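Local coordinates for putative hydrolase (PDB 3CMN), which is a putative hydrolase, probably a zincin-like metallopeptidase that cleaves peptide bonds, captured here as an apoenzyme, at residues 58-63 with 188-193; 181-186 with 270-275. All blocks are in the same frame, centred on the assembly; numbering follows the deposited sequence.

Contact 1. Residues 58-63 with 188-193; sequences LIADYL and HAFEFE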
loop_
_atom_site.group_PDB
_atom_site.type_symbol
_atom_site.label_atom_id
_atom_site.label_comp_id
_atom_site.label_asym_id
_atom_site.label_seq_id
_atom_site.Cartn_x
_atom_site.Cartn_y
_atom_site.Cartn_z
ATOM N N LEU A 58 -4.638 -16.538 -9.641
ATOM C CA LEU A 58 -6.009 -16.042 -9.556
ATOM C C LEU A 58 -6.094 -14.562 -9.884
ATOM O O LEU A 58 -7.068 -14.105 -10.493
ATOM C CB LEU A 58 -6.593 -16.284 -8.157
ATOM C CG LEU A 58 -7.422 -17.561 -7.949
ATOM C CD1 LEU A 58 -6.680 -18.785 -8.487
ATOM C CD2 LEU A 58 -7.720 -17.728 -6.456
ATOM N N ILE A 59 -5.073 -13.814 -9.478
ATOM C CA ILE A 59 -5.067 -12.385 -9.732
ATOM C C ILE A 59 -4.679 -12.099 -11.181
ATOM O O ILE A 59 -5.287 -11.253 -11.834
ATOM C CB ILE A 59 -4.129 -11.672 -8.744
ATOM C CG1 ILE A 59 -4.670 -11.874 -7.326
ATOM C CG2 ILE A 59 -4.061 -10.178 -9.048
ATOM C CD1 ILE A 59 -3.801 -11.288 -6.236
ATOM N N ALA A 60 -3.683 -12.830 -11.673
ATOM C CA ALA A 60 -3.220 -12.688 -13.046
ATOM C C ALA A 60 -4.377 -12.907 -14.021
ATOM O O ALA A 60 -4.532 -12.161 -14.987
ATOM C CB ALA A 60 -2.104 -13.696 -13.329
ATOM N N ASP A 61 -5.189 -13.929 -13.748
ATOM C CA ASP A 61 -6.329 -14.277 -14.592
ATOM C C ASP A 61 -7.431 -13.244 -14.528
ATOM O O ASP A 61 -7.980 -12.857 -15.553
ATOM C CB ASP A 61 -6.904 -15.638 -14.185
ATOM C CG ASP A 61 -8.128 -16.026 -15.009
ATOM O OD1 ASP A 61 -7.977 -16.311 -16.215
ATOM O OD2 ASP A 61 -9.247 -16.040 -14.452
ATOM N N TYR A 62 -7.764 -12.802 -13.324
ATOM C CA TYR A 62 -8.821 -11.816 -13.178
ATOM C C TYR A 62 -8.457 -10.472 -13.811
ATOM O O TYR A 62 -9.330 -9.752 -14.299
ATOM C CB TYR A 62 -9.150 -11.612 -11.699
ATOM C CG TYR A 62 -10.250 -10.599 -11.465
ATOM C CD1 TYR A 62 -11.546 -10.826 -11.920
ATOM C CD2 TYR A 62 -9.995 -9.409 -10.797
ATOM C CE1 TYR A 62 -12.558 -9.894 -11.710
ATOM C CE2 TYR A 62 -11.001 -8.473 -10.583
ATOM C CZ TYR A 62 -12.280 -8.721 -11.041
ATOM O OH TYR A 62 -13.278 -7.792 -10.819
ATOM N N LEU A 63 -7.169 -10.138 -13.807
ATOM C CA LEU A 63 -6.706 -8.872 -14.363
ATOM C C LEU A 63 -6.153 -9.001 -15.780
ATOM O O LEU A 63 -5.891 -8.000 -16.442
ATOM C CB LEU A 63 -5.642 -8.255 -13.454
ATOM C CG LEU A 63 -6.061 -7.916 -12.027
ATOM C CD1 LEU A 63 -4.860 -7.375 -11.268
ATOM C CD2 LEU A 63 -7.201 -6.907 -12.049
ATOM N N HIS A 188 -1.848 -5.609 -4.710
ATOM C CA HIS A 188 -1.044 -4.402 -4.811
ATOM C C HIS A 188 0.265 -4.587 -5.570
ATOM O O HIS A 188 0.777 -3.643 -6.170
ATOM C CB HIS A 188 -0.793 -3.827 -3.421
ATOM C CG HIS A 188 -2.028 -3.276 -2.790
ATOM N ND1 HIS A 188 -2.043 -2.089 -2.086
ATOM C CD2 HIS A 188 -3.308 -3.714 -2.817
ATOM C CE1 HIS A 188 -3.284 -1.818 -1.715
ATOM N NE2 HIS A 188 -4.070 -2.789 -2.147
ATOM N N ALA A 189 0.796 -5.802 -5.563
ATOM C CA ALA A 189 2.029 -6.073 -6.286
ATOM C C ALA A 189 1.725 -5.941 -7.774
ATOM O O ALA A 189 2.532 -5.417 -8.553
ATOM C CB ALA A 189 2.524 -7.463 -5.971
ATOM N N PHE A 190 0.549 -6.431 -8.158
ATOM C CA PHE A 190 0.102 -6.355 -9.539
ATOM C C PHE A 190 -0.141 -4.886 -9.919
ATOM O O PHE A 190 0.355 -4.412 -10.933
ATOM C CB PHE A 190 -1.198 -7.158 -9.725
ATOM C CG PHE A 190 -0.983 -8.599 -10.141
ATOM C CD1 PHE A 190 -0.524 -9.549 -9.229
ATOM C CD2 PHE A 190 -1.223 -8.997 -11.458
ATOM C CE1 PHE A 190 -0.301 -10.869 -9.616
ATOM C CE2 PHE A 190 -1.003 -10.328 -11.865
ATOM C CZ PHE A 190 -0.541 -11.264 -10.942
ATOM N N GLU A 191 -0.899 -4.172 -9.088
ATOM C CA GLU A 191 -1.221 -2.774 -9.341
ATOM C C GLU A 191 0.030 -1.907 -9.478
ATOM O O GLU A 191 0.052 -0.961 -10.265
ATOM C CB GLU A 191 -2.106 -2.215 -8.227
ATOM C CG GLU A 191 -3.419 -2.958 -8.032
ATOM C CD GLU A 191 -4.260 -2.357 -6.922
ATOM O OE1 GLU A 191 -4.923 -1.330 -7.157
ATOM O OE2 GLU A 191 -4.242 -2.909 -5.802
ATOM N N PHE A 192 1.072 -2.237 -8.719
ATOM C CA PHE A 192 2.314 -1.476 -8.773
ATOM C C PHE A 192 3.329 -1.972 -9.780
ATOM O O PHE A 192 4.200 -1.205 -10.194
ATOM C CB PHE A 192 3.002 -1.439 -7.398
ATOM C CG PHE A 192 2.431 -0.415 -6.458
ATOM C CD1 PHE A 192 1.452 -0.766 -5.542
ATOM C CD2 PHE A 192 2.854 0.908 -6.513
ATOM C CE1 PHE A 192 0.899 0.175 -4.694
ATOM C CE2 PHE A 192 2.304 1.868 -5.661
ATOM C CZ PHE A 192 1.323 1.496 -4.751
ATOM N N GLU A 193 3.228 -3.235 -10.181
ATOM C CA GLU A 193 4.207 -3.801 -11.102
ATOM C C GLU A 193 3.703 -4.370 -12.423
ATOM O O GLU A 193 4.474 -4.481 -13.370
ATOM C CB GLU A 193 5.021 -4.866 -10.360
ATOM C CG GLU A 193 5.624 -4.342 -9.057
ATOM C CD GLU A 193 6.114 -5.447 -8.135
ATOM O OE1 GLU A 193 5.317 -6.359 -7.834
ATOM O OE2 GLU A 193 7.289 -5.405 -7.704
#
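The Phe190 ring has Ile59 over the centre of one face, while Ala60 and Leu63 approach the ring obliquely. Ile59 CG2 lies 3.6 Å from the ring centroid of Phe190 and 14° off the ring normal, a well-centred CH-pi contact. A chi1 of -63° sets CG1 beside the backbone N of Ile59 and leaves CG2 anti to it, which puts the CG2 methyl over the ring. At the far end of the ring, Phe190 CE2 reaches the backbone at Ala60 CA (3.4 Å), and Ala60 CB touches Phe190 CZ at 3.7 Å. Leu63 CD1, one turn on, rests 4.0 Å from Phe190 CB. With the axes of segments 58-63 and 188-193 10.8 Å apart and crossing at -51°, this one aromatic side chain bridges most of the separation between them. Replacing Phe190 by alanine removes the ring, which would probably open a gap between the helices and leave the Ile59 methyl without its aromatic face. Every contact named is apolar and, between these two segments, carbon to carbon, which implies that shape and dispersion hold the end of the helix bearing the HExxH-like histidines against helix 41-63 here.

Contact 2. Residues 181-186 with 270-275; sequences ITLHEM and HVMNAV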
loop_
_atom_site.group_PDB
_atom_site.type_symbol
_atom_site.label_atom_id
_atom_site.label_comp_id
_atom_site.label_asym_id
_atom_site.label_seq_id
_atom_site.Cartn_x
_atom_site.Cartn_y
_atom_site.Cartn_z
ATOM N N ILE A 181 -4.810 -11.450 3.664
ATOM C CA ILE A 181 -3.640 -10.587 3.620
ATOM C C ILE A 181 -2.768 -10.859 2.410
ATOM O O ILE A 181 -2.263 -9.938 1.775
ATOM C CB ILE A 181 -2.810 -10.751 4.911
ATOM C CG1 ILE A 181 -3.495 -9.969 6.033
ATOM C CG2 ILE A 181 -1.383 -10.268 4.704
ATOM C CD1 ILE A 181 -2.889 -10.189 7.377
ATOM N N THR A 182 -2.586 -12.127 2.093
ATOM C CA THR A 182 -1.782 -12.494 0.946
ATOM C C THR A 182 -2.437 -11.981 -0.334
ATOM O O THR A 182 -1.769 -11.442 -1.209
ATOM C CB THR A 182 -1.603 -14.018 0.882
ATOM O OG1 THR A 182 -0.887 -14.454 2.048
ATOM C CG2 THR A 182 -0.845 -14.420 -0.371
ATOM N N LEU A 183 -3.754 -12.140 -0.427
ATOM C CA LEU A 183 -4.506 -11.691 -1.593
ATOM C C LEU A 183 -4.400 -10.180 -1.739
ATOM O O LEU A 183 -4.224 -9.645 -2.827
ATOM C CB LEU A 183 -5.971 -12.090 -1.452
ATOM C CG LEU A 183 -6.278 -13.570 -1.634
ATOM C CD1 LEU A 183 -7.741 -13.828 -1.322
ATOM C CD2 LEU A 183 -5.938 -13.983 -3.062
ATOM N N HIS A 184 -4.523 -9.493 -0.617
ATOM C CA HIS A 184 -4.432 -8.053 -0.602
ATOM C C HIS A 184 -3.015 -7.641 -1.060
ATOM O O HIS A 184 -2.838 -6.740 -1.871
ATOM C CB HIS A 184 -4.736 -7.587 0.817
ATOM C CG HIS A 184 -4.669 -6.109 0.999
ATOM N ND1 HIS A 184 -3.781 -5.512 1.868
ATOM C CD2 HIS A 184 -5.382 -5.107 0.436
ATOM C CE1 HIS A 184 -3.951 -4.204 1.832
ATOM N NE2 HIS A 184 -4.915 -3.931 0.973
ATOM N N GLU A 185 -2.019 -8.350 -0.557
ATOM C CA GLU A 185 -0.618 -8.101 -0.873
ATOM C C GLU A 185 -0.309 -8.306 -2.362
ATOM O O GLU A 185 0.351 -7.475 -3.003
ATOM C CB GLU A 185 0.252 -9.065 -0.062
ATOM C CG GLU A 185 1.586 -8.540 0.345
ATOM C CD GLU A 185 1.509 -7.767 1.637
ATOM O OE1 GLU A 185 0.889 -6.678 1.637
ATOM O OE2 GLU A 185 2.064 -8.259 2.650
ATOM N N MET A 186 -0.759 -9.437 -2.897
ATOM C CA MET A 186 -0.514 -9.761 -4.286
ATOM C C MET A 186 -1.246 -8.790 -5.193
ATOM O O MET A 186 -0.738 -8.414 -6.250
ATOM C CB MET A 186 -0.942 -11.202 -4.585
ATOM C CG MET A 186 -0.581 -11.695 -5.985
ATOM S SD MET A 186 1.159 -12.007 -6.183
ATOM C CE MET A 186 1.662 -10.473 -6.711
ATOM N N HIS A 270 -11.638 -3.983 -4.946
ATOM C CA HIS A 270 -12.619 -4.567 -5.841
ATOM C C HIS A 270 -12.199 -5.979 -6.221
ATOM O O HIS A 270 -13.026 -6.887 -6.312
ATOM C CB HIS A 270 -12.756 -3.738 -7.114
ATOM C CG HIS A 270 -13.760 -4.293 -8.069
ATOM N ND1 HIS A 270 -15.117 -4.089 -7.924
ATOM C CD2 HIS A 270 -13.612 -5.104 -9.144
ATOM C CE1 HIS A 270 -15.761 -4.750 -8.869
ATOM N NE2 HIS A 270 -14.871 -5.375 -9.621
ATOM N N VAL A 271 -10.907 -6.153 -6.468
ATOM C CA VAL A 271 -10.373 -7.453 -6.827
ATOM C C VAL A 271 -10.520 -8.379 -5.614
ATOM O O VAL A 271 -10.699 -9.584 -5.762
ATOM C CB VAL A 271 -8.884 -7.339 -7.239
ATOM C CG1 VAL A 271 -8.362 -8.686 -7.697
ATOM C CG2 VAL A 271 -8.728 -6.309 -8.354
ATOM N N MET A 272 -10.449 -7.805 -4.416
ATOM C CA MET A 272 -10.597 -8.581 -3.189
ATOM C C MET A 272 -11.984 -9.227 -3.142
ATOM O O MET A 272 -12.115 -10.426 -2.892
ATOM C CB MET A 272 -10.397 -7.679 -1.963
ATOM C CG MET A 272 -8.933 -7.413 -1.621
ATOM S SD MET A 272 -7.987 -8.952 -1.542
ATOM C CE MET A 272 -8.840 -9.799 -0.151
ATOM N N ASN A 273 -13.011 -8.420 -3.391
ATOM C CA ASN A 273 -14.388 -8.890 -3.395
ATOM C C ASN A 273 -14.643 -9.988 -4.424
ATOM O O ASN A 273 -15.395 -10.926 -4.165
ATOM C CB ASN A 273 -15.328 -7.728 -3.687
ATOM C CG ASN A 273 -15.545 -6.843 -2.492
ATOM O OD1 ASN A 273 -16.251 -7.210 -1.556
ATOM N ND2 ASN A 273 -14.940 -5.666 -2.511
ATOM N N ALA A 274 -14.016 -9.864 -5.588
ATOM C CA ALA A 274 -14.202 -10.827 -6.666
ATOM C C ALA A 274 -13.357 -12.097 -6.578
ATOM O O ALA A 274 -13.768 -13.146 -7.070
ATOM C CB ALA A 274 -13.961 -10.140 -8.007
ATOM N N VAL A 275 -12.179 -12.023 -5.972
ATOM C CA VAL A 275 -11.326 -13.208 -5.872
ATOM C C VAL A 275 -11.317 -13.778 -4.455
ATOM O O VAL A 275 -11.284 -14.993 -4.268
ATOM C CB VAL A 275 -9.858 -12.889 -6.286
ATOM C CG1 VAL A 275 -9.001 -14.154 -6.237
ATOM C CG2 VAL A 275 -9.828 -12.294 -7.679
#
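Segments 181-186 and 270-275 run at 133° to each other, with axes 9.9 Å apart and the CA atoms of His184 and Met272 separated by 6.7 Å; Leu183 points toward Met272, and His184 meets it mainly through its backbone. Helix 174-193 carries an HExxH pattern (His184, Glu185, His188), consistent with the active-site helix of zincin metallopeptidases, although no metal is bound to it here. The second segment, part of helix 248-279, includes a wider pi-type turn at 272-275. Met272 supplies the largest share of the buried surface. Its chain bends at both chi2 (-50°) and chi3 (-63°), which folds the thioether toward the neighbouring helix. There the methyl carbon Met272 CE packs 3.9 Å from Leu183 CB. Beyond it, Leu183 extends toward Val275, and the distance from Leu183 CD2 to Val275 CG1 is a looser 4.4 Å. The His184 ring takes another course: the imidazole meets the rings of Trp180 and His188 along its own helix. The contact therefore packs the flank of the pattern-bearing helix at Leu183 and His184, with Met272 SD lying 3.7 Å from Leu183 CB and 3.6 Å from His184 N.

Overall arrangement
Contacts 1 and 2 have centres 9 Å apart and share helix 174-193, which meets helix 41-63 near its C-terminal end and helix 248-279 about two turns earlier. Along the chain the segments alternate, in the order 58-63, 181-186, 188-193, 270-275, so three helices distant in sequence converge on one region. The two contacts also touch directly: Ile59 packs on Met186, and Tyr62 on Val271 and His270, so helices 41-63 and 248-279 meet each other as well. Together they pack against neighbouring parts of the helix bearing the HExxH pattern, consistent with a zincin-like active-site helix that packs against helices 41-63 and 248-279.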